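Local coordinates for protein putative aminopeptidase (Leishmania major, PDB 5NTH) that probably removes amino-terminal residues from peptides, acting as a manganese-dependent leucyl aminopeptidase of the M17 family, at residues A167-A170 with T171-Y174; E122-A125 with A126-S130; V71-A74 with L75-V78. One frame throughout, in Å; residues are numbered along the deposited sequence.

Interaction 1: residues A167-A170 with T171-Y174; sequences AGQA and TKAY
G168 and T171 meet at one carbonyl oxygen: G168 O accepts T171 N at 2.9 Å and T171 OG1 at 2.6 Å, the donors lying on opposite faces of its plane. A chi1 of 56° sets OG1 between backbone N and carbonyl carbon, turned back onto that oxygen. A water beside it donates to A167 O and Q169 OE1 and accepts from K172 NZ at 3.2 Å. Next, Q169 O takes K172 N at 2.8 Å and Y174 N at 2.9 Å, again from opposite faces, each well out of the carbonyl plane. The Q169 side chain bends at chi2, its NE2 3.8 Å from K172 CD. A170 closes the turn: its O holds A173 N weakly at 3.3 Å, while its CA stands 3.9 Å from the Y174 ring centroid, 8° off the normal, a CH-pi contact over the face. The Y174-Q169 and A173-A170 bonds, with positive phi at A173, follow the Schellman pattern. Y163 and Y174 meet with ring planes nearly parallel, and V375 of a second subunit packs on A170 and Y174. Two carbonyl oxygens, each gripped by two donors, one the T171 hydroxyl, hold this surface turn, and the Y174 ring covers A170 CA.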
ATOM      1  N   ALA A 167      34.074 -14.346  10.424  1.00 28.58           N
ATOM      2  CA  ALA A 167      35.308 -15.109  10.416  1.00 28.67           C
ATOM      3  C   ALA A 167      35.554 -15.919  11.686  1.00 29.28           C
ATOM      4  O   ALA A 167      36.632 -15.860  12.263  1.00 30.41           O
ATOM      5  CB  ALA A 167      36.446 -14.150  10.188  1.00 28.72           C
ATOM      6  N   GLY A 168      34.531 -16.623  12.152  1.00 29.81           N
ATOM      7  CA  GLY A 168      34.684 -17.534  13.271  1.00 29.92           C
ATOM      8  C   GLY A 168      34.510 -16.955  14.658  1.00 31.03           C
ATOM      9  O   GLY A 168      34.507 -17.727  15.614  1.00 32.32           O
ATOM     10  N   GLN A 169      34.323 -15.639  14.803  1.00 31.19           N
ATOM     11  CA  GLN A 169      34.202 -15.053  16.150  1.00 32.03           C
ATOM     12  C   GLN A 169      33.154 -15.727  17.052  1.00 31.89           C
ATOM     13  O   GLN A 169      33.215 -15.576  18.267  1.00 31.16           O
ATOM     14  CB  GLN A 169      33.870 -13.550  16.101  1.00 33.35           C
ATOM     15  CG  GLN A 169      34.986 -12.584  15.782  1.00 33.97           C
ATOM     16  CD  GLN A 169      36.331 -13.015  16.297  1.00 35.12           C
ATOM     17  OE1 GLN A 169      37.064 -13.696  15.579  1.00 36.17           O
ATOM     18  NE2 GLN A 169      36.673 -12.621  17.531  1.00 34.29           N
ATOM     19  N   ALA A 170      32.184 -16.436  16.467  1.00 32.79           N
ATOM     20  CA  ALA A 170      31.187 -17.176  17.243  1.00 32.44           C
ATOM     21  C   ALA A 170      31.852 -18.108  18.249  1.00 32.14           C
ATOM     22  O   ALA A 170      31.369 -18.243  19.375  1.00 30.76           O
ATOM     23  CB  ALA A 170      30.282 -17.959  16.311  1.00 32.74           C
ATOM     24  N   THR A 171      32.980 -18.700  17.831  1.00 32.61           N
ATOM     25  CA  THR A 171      33.794 -19.593  18.666  1.00 33.79           C
ATOM     26  C   THR A 171      34.580 -18.899  19.763  1.00 33.54           C
ATOM     27  O   THR A 171      35.139 -19.568  20.612  1.00 33.64           O
ATOM     28  CB  THR A 171      34.837 -20.403  17.843  1.00 34.73           C
ATOM     29  OG1 THR A 171      35.679 -19.530  17.103  1.00 34.52           O
ATOM     30  CG2 THR A 171      34.161 -21.337  16.866  1.00 36.36           C
ATOM     31  N   LYS A 172      34.644 -17.576  19.709  1.00 34.01           N
ATOM     32  CA  LYS A 172      35.269 -16.731  20.720  1.00 34.38           C
ATOM     33  C   LYS A 172      34.239 -15.760  21.313  1.00 34.03           C
ATOM     34  O   LYS A 172      34.537 -14.582  21.553  1.00 33.69           O
ATOM     35  CB  LYS A 172      36.393 -15.924  20.071  1.00 36.17           C
ATOM     36  CG  LYS A 172      37.507 -16.742  19.447  1.00 37.32           C
ATOM     37  CD  LYS A 172      38.364 -15.840  18.579  1.00 39.85           C
ATOM     38  CE  LYS A 172      39.748 -16.427  18.293  1.00 42.34           C
ATOM     39  NZ  LYS A 172      40.002 -16.630  16.829  1.00 43.03           N
ATOM     40  N   ALA A 173      33.018 -16.258  21.511  1.00 34.26           N
ATOM     41  CA  ALA A 173      31.954 -15.530  22.230  1.00 33.31           C
ATOM     42  C   ALA A 173      31.512 -14.238  21.573  1.00 32.11           C
ATOM     43  O   ALA A 173      31.156 -13.291  22.238  1.00 31.71           O
ATOM     44  CB  ALA A 173      32.380 -15.278  23.673  1.00 32.72           C
ATOM     45  N   TYR A 174      31.538 -14.193  20.260  1.00 32.30           N
ATOM     46  CA  TYR A 174      31.086 -13.007  19.550  1.00 33.34           C
ATOM     47  C   TYR A 174      31.816 -11.724  20.019  1.00 33.44           C
ATOM     48  O   TYR A 174      31.255 -10.643  19.989  1.00 34.65           O
ATOM     49  CB  TYR A 174      29.537 -12.878  19.678  1.00 33.67           C
ATOM     50  CG  TYR A 174      28.785 -14.105  19.189  1.00 33.66           C
ATOM     51  CD1 TYR A 174      28.634 -15.219  20.010  1.00 34.47           C
ATOM     52  CD2 TYR A 174      28.242 -14.167  17.896  1.00 33.93           C
ATOM     53  CE1 TYR A 174      27.953 -16.362  19.573  1.00 34.74           C
ATOM     54  CE2 TYR A 174      27.566 -15.307  17.445  1.00 33.53           C
ATOM     55  CZ  TYR A 174      27.428 -16.409  18.290  1.00 33.54           C
ATOM     56  OH  TYR A 174      26.800 -17.568  17.906  1.00 30.72           O
TER
HETATM   57  O   HOH W   1      37.520 -16.423  14.812  1.00 28.89           O

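Interaction 2: residues E122-A125 with A126-S130; sequences EAVA and AACGS
The C-terminal part of helix 117-127 and the residues directly after it, in the macro-like N-terminal domain of the M17 family, bring V124 against C128. V124 CG1 lies 3.8 Å from C128 SG, and the torsions explain the approach. In V124, CG1 is anti to the backbone N (chi1 167°) and leans toward the C-terminal end; in C128, SG is anti to the carbonyl carbon (chi1 -60°) and leans back toward the preceding turn. The same two residues are tied through the backbone. V124 O receives A127 N at 2.8 Å, from 52° above the carbonyl plane, and C128 N at 3.1 Å, nearly in line with the C=O bond. One acceptor thus serves both an i+3 and an i+4 donor. Around it the i+4 bonds A126 N to E122 O at 3.4 Å and A127 N to A123 O at 3.3 Å are long and weak, as is the i+3 bond C128 N to A125 O at 3.5 Å. A123, V124, A127 and C128 make up the buried side. A123 touches T102, and A126 and A127 touch M100, all on strand 97-103. A127 and C128 reach L137 of strand 137-142, V124 and C128 reach L181 of strand 181-185, and V124 also meets A158 in a loop, so the helix lies across several strands of the six-stranded sheet.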
ATOM      1  N   GLU A 122      33.135  10.557  13.524  1.00 29.78           N
ATOM      2  CA  GLU A 122      33.281  10.235  12.105  1.00 32.19           C
ATOM      3  C   GLU A 122      34.746  10.102  11.747  1.00 31.54           C
ATOM      4  O   GLU A 122      35.108   9.244  10.961  1.00 33.73           O
ATOM      5  CB  GLU A 122      32.625  11.271  11.185  1.00 35.79           C
ATOM      6  CG  GLU A 122      31.093  11.220  11.154  1.00 40.97           C
ATOM      7  CD  GLU A 122      30.435  12.330  10.310  1.00 44.33           C
ATOM      8  OE1 GLU A 122      31.155  13.114   9.633  1.00 46.22           O
ATOM      9  OE2 GLU A 122      29.182  12.410  10.320  1.00 44.43           O
ATOM     10  N   ALA A 123      35.591  10.944  12.326  1.00 29.91           N
ATOM     11  CA  ALA A 123      36.989  10.959  11.966  1.00 28.70           C
ATOM     12  C   ALA A 123      37.738   9.774  12.568  1.00 28.22           C
ATOM     13  O   ALA A 123      38.576   9.141  11.883  1.00 28.85           O
ATOM     14  CB  ALA A 123      37.612  12.250  12.411  1.00 29.40           C
ATOM     15  N   VAL A 124      37.450   9.467  13.835  1.00 26.42           N
ATOM     16  CA  VAL A 124      37.976   8.261  14.469  1.00 25.60           C
ATOM     17  C   VAL A 124      37.623   7.019  13.645  1.00 25.69           C
ATOM     18  O   VAL A 124      38.505   6.286  13.228  1.00 26.38           O
ATOM     19  CB  VAL A 124      37.495   8.117  15.925  1.00 25.48           C
ATOM     20  CG1 VAL A 124      37.764   6.723  16.479  1.00 25.32           C
ATOM     21  CG2 VAL A 124      38.201   9.143  16.798  1.00 25.94           C
ATOM     22  N   ALA A 125      36.344   6.826  13.366  1.00 25.28           N
ATOM     23  CA  ALA A 125      35.853   5.621  12.716  1.00 25.11           C
ATOM     24  C   ALA A 125      36.567   5.317  11.442  1.00 24.46           C
ATOM     25  O   ALA A 125      36.838   4.167  11.159  1.00 23.66           O
ATOM     26  CB  ALA A 125      34.368   5.763  12.416  1.00 25.86           C
ATOM     27  N   ALA A 126      36.828   6.364  10.673  1.00 24.38           N
ATOM     28  CA  ALA A 126      37.497   6.250   9.401  1.00 25.02           C
ATOM     29  C   ALA A 126      39.006   5.942   9.545  1.00 26.34           C
ATOM     30  O   ALA A 126      39.622   5.423   8.634  1.00 27.86           O
ATOM     31  CB  ALA A 126      37.295   7.523   8.598  1.00 24.83           C
ATOM     32  N   ALA A 127      39.610   6.266  10.673  1.00 27.33           N
ATOM     33  CA  ALA A 127      41.015   5.948  10.912  1.00 27.69           C
ATOM     34  C   ALA A 127      41.202   4.529  11.415  1.00 28.39           C
ATOM     35  O   ALA A 127      42.277   3.929  11.236  1.00 29.95           O
ATOM     36  CB  ALA A 127      41.602   6.923  11.918  1.00 27.95           C
ATOM     37  N   CYS A 128      40.176   3.976  12.051  1.00 27.89           N
ATOM     38  CA  CYS A 128      40.315   2.642  12.619  1.00 28.16           C
ATOM     39  C   CYS A 128      40.309   1.583  11.513  1.00 30.58           C
ATOM     40  O   CYS A 128      40.737   0.446  11.749  1.00 32.11           O
ATOM     41  CB  CYS A 128      39.223   2.348  13.653  1.00 27.03           C
ATOM     42  SG  CYS A 128      39.202   3.467  15.065  1.00 25.34           S
ATOM     43  N   GLY A 129      39.838   1.934  10.314  1.00 31.76           N
ATOM     44  CA  GLY A 129      39.584   0.922   9.286  1.00 33.74           C
ATOM     45  C   GLY A 129      40.806   0.199   8.740  1.00 35.01           C
ATOM     46  O   GLY A 129      40.677  -0.883   8.144  1.00 34.95           O
ATOM     47  N   SER A 130      41.976   0.822   8.932  1.00 36.54           N
ATOM     48  CA  SER A 130      43.262   0.314   8.435  1.00 36.89           C
ATOM     49  C   SER A 130      44.174  -0.186   9.565  1.00 35.36           C
ATOM     50  O   SER A 130      45.319  -0.519   9.324  1.00 35.58           O
ATOM     51  CB  SER A 130      43.959   1.419   7.629  1.00 36.75           C
ATOM     52  OG  SER A 130      43.775   2.657   8.302  1.00 39.94           O
TER

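Interaction 3: residues V71-A74 with L75-V78; sequences VAEA and LQRV
A74 O is held by two backbone donors where helix 69-77 ends: V78 N at 3.0 Å, nearly straight on to the carbonyl, and R77 N at 3.1 Å, 70° above its plane. V78 is the first residue with non-helical backbone angles, so this acceptor joins the last turn to the chain leaving it. One turn earlier L75 N bonds to V71 O at 3.1 Å, and Q76 N to A72 O at 3.2 Å. On that side L75 CD1 passes V71 CG1 at 4.3 Å, a loose apolar touch that turns toward strand 97-103, where V71 meets V99 and L75 meets V101. The charged pair is E73 with R77. E73 CG is anti to the backbone N, and a bend at chi2 (61°) swings the carboxylate toward the later turn; the R77 chain runs extended from CG to NE. A salt bridge joins R77 NE to E73 OE2 at 3.0 Å, through the anti lone pair of OE2, with the two flat groups turned 79° apart. R77 NH2 makes a weak bond to Y96 O of a third subunit. With NE bonded to E73 and NH2 weakly to that subunit, the guanidinium is tied on two sides, which probably limits its rotation.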
ATOM      1  N   VAL A  71      53.881  15.526   7.431  1.00 32.74           N
ATOM      2  CA  VAL A  71      52.778  15.862   8.307  1.00 31.29           C
ATOM      3  C   VAL A  71      52.528  17.340   8.219  1.00 30.61           C
ATOM      4  O   VAL A  71      51.403  17.766   8.136  1.00 30.68           O
ATOM      5  CB  VAL A  71      53.031  15.456   9.755  1.00 30.39           C
ATOM      6  CG1 VAL A  71      51.943  16.035  10.650  1.00 30.27           C
ATOM      7  CG2 VAL A  71      53.050  13.943   9.863  1.00 30.03           C
ATOM      8  N   ALA A  72      53.588  18.120   8.230  1.00 30.92           N
ATOM      9  CA  ALA A  72      53.465  19.576   8.101  1.00 31.15           C
ATOM     10  C   ALA A  72      52.699  19.928   6.833  1.00 30.72           C
ATOM     11  O   ALA A  72      51.875  20.837   6.831  1.00 30.52           O
ATOM     12  CB  ALA A  72      54.846  20.210   8.073  1.00 30.74           C
ATOM     13  N   GLU A  73      52.972  19.176   5.773  1.00 30.29           N
ATOM     14  CA  GLU A  73      52.344  19.410   4.490  1.00 30.77           C
ATOM     15  C   GLU A  73      50.861  19.061   4.531  1.00 30.42           C
ATOM     16  O   GLU A  73      50.015  19.755   3.939  1.00 30.27           O
ATOM     17  CB  GLU A  73      53.037  18.584   3.418  1.00 30.75           C
ATOM     18  CG  GLU A  73      52.474  18.786   2.025  1.00 31.86           C
ATOM     19  CD  GLU A  73      52.585  20.218   1.490  1.00 33.18           C
ATOM     20  OE1 GLU A  73      53.458  21.026   1.959  1.00 32.27           O
ATOM     21  OE2 GLU A  73      51.779  20.508   0.555  1.00 34.41           O
ATOM     22  N   ALA A  74      50.546  17.980   5.218  1.00 29.90           N
ATOM     23  CA  ALA A  74      49.161  17.619   5.406  1.00 31.16           C
ATOM     24  C   ALA A  74      48.381  18.756   6.105  1.00 32.43           C
ATOM     25  O   ALA A  74      47.223  19.013   5.775  1.00 31.73           O
ATOM     26  CB  ALA A  74      49.059  16.318   6.191  1.00 31.34           C
ATOM     27  N   LEU A  75      49.040  19.458   7.038  1.00 33.13           N
ATOM     28  CA  LEU A  75      48.413  20.547   7.739  1.00 32.85           C
ATOM     29  C   LEU A  75      48.246  21.764   6.861  1.00 34.90           C
ATOM     30  O   LEU A  75      47.300  22.518   7.091  1.00 38.91           O
ATOM     31  CB  LEU A  75      49.157  20.870   9.010  1.00 32.16           C
ATOM     32  CG  LEU A  75      49.133  19.724  10.031  1.00 31.62           C
ATOM     33  CD1 LEU A  75      50.199  19.890  11.110  1.00 30.91           C
ATOM     34  CD2 LEU A  75      47.766  19.612  10.680  1.00 31.59           C
ATOM     35  N   GLN A  76      49.094  21.950   5.843  1.00 35.15           N
ATOM     36  CA  GLN A  76      48.862  23.036   4.870  1.00 35.87           C
ATOM     37  C   GLN A  76      47.646  22.761   3.998  1.00 35.81           C
ATOM     38  O   GLN A  76      47.062  23.710   3.454  1.00 35.42           O
ATOM     39  CB  GLN A  76      50.055  23.327   3.938  1.00 37.11           C
ATOM     40  CG  GLN A  76      51.425  23.499   4.582  1.00 39.39           C
ATOM     41  CD  GLN A  76      51.567  24.678   5.559  1.00 42.38           C
ATOM     42  OE1 GLN A  76      50.600  25.147   6.180  1.00 41.94           O
ATOM     43  NE2 GLN A  76      52.817  25.144   5.729  1.00 44.13           N
ATOM     44  N   ARG A  77      47.279  21.484   3.849  1.00 34.85           N
ATOM     45  CA  ARG A  77      46.282  21.084   2.843  1.00 35.41           C
ATOM     46  C   ARG A  77      44.899  20.810   3.369  1.00 35.75           C
ATOM     47  O   ARG A  77      43.927  20.901   2.621  1.00 37.21           O
ATOM     48  CB  ARG A  77      46.742  19.817   2.143  1.00 35.95           C
ATOM     49  CG  ARG A  77      47.896  20.045   1.207  1.00 36.10           C
ATOM     50  CD  ARG A  77      48.179  18.793   0.423  1.00 35.97           C
ATOM     51  NE  ARG A  77      49.324  19.031  -0.431  1.00 36.97           N
ATOM     52  CZ  ARG A  77      49.621  18.339  -1.518  1.00 36.59           C
ATOM     53  NH1 ARG A  77      48.870  17.313  -1.898  1.00 36.34           N
ATOM     54  NH2 ARG A  77      50.685  18.692  -2.232  1.00 37.49           N
ATOM     55  N   VAL A  78      44.823  20.384   4.620  1.00 36.25           N
ATOM     56  CA  VAL A  78      43.558  20.190   5.279  1.00 37.53           C
ATOM     57  C   VAL A  78      42.831  21.545   5.265  1.00 37.75           C
ATOM     58  O   VAL A  78      43.442  22.586   5.513  1.00 38.29           O
ATOM     59  CB  VAL A  78      43.742  19.622   6.718  1.00 37.35           C
ATOM     60  CG1 VAL A  78      44.261  20.668   7.694  1.00 37.27           C
ATOM     61  CG2 VAL A  78      42.444  19.034   7.219  1.00 37.71           C
TER

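In the fold
The three interactions follow one another along the chain as 3, 2 and 1. Interactions 2 and 3 are the nearer pair, with centres about 19 Å apart and nearest atoms about 10 Å apart. Both lean on strand 97-103, interaction 2 through M100 and T102 and interaction 3 through V99 and V101; this alternation indicates helices on opposite faces of the sheet. Interaction 1, in the loop before strand 181-185, has its centre about 23 Å from that of interaction 2 and about 41 Å from that of interaction 3. Interactions 1 and 3 each meet a different neighbouring subunit of the six-chain assembly, whereas interaction 2 touches none. All three lie away from the manganese and actinonin sites.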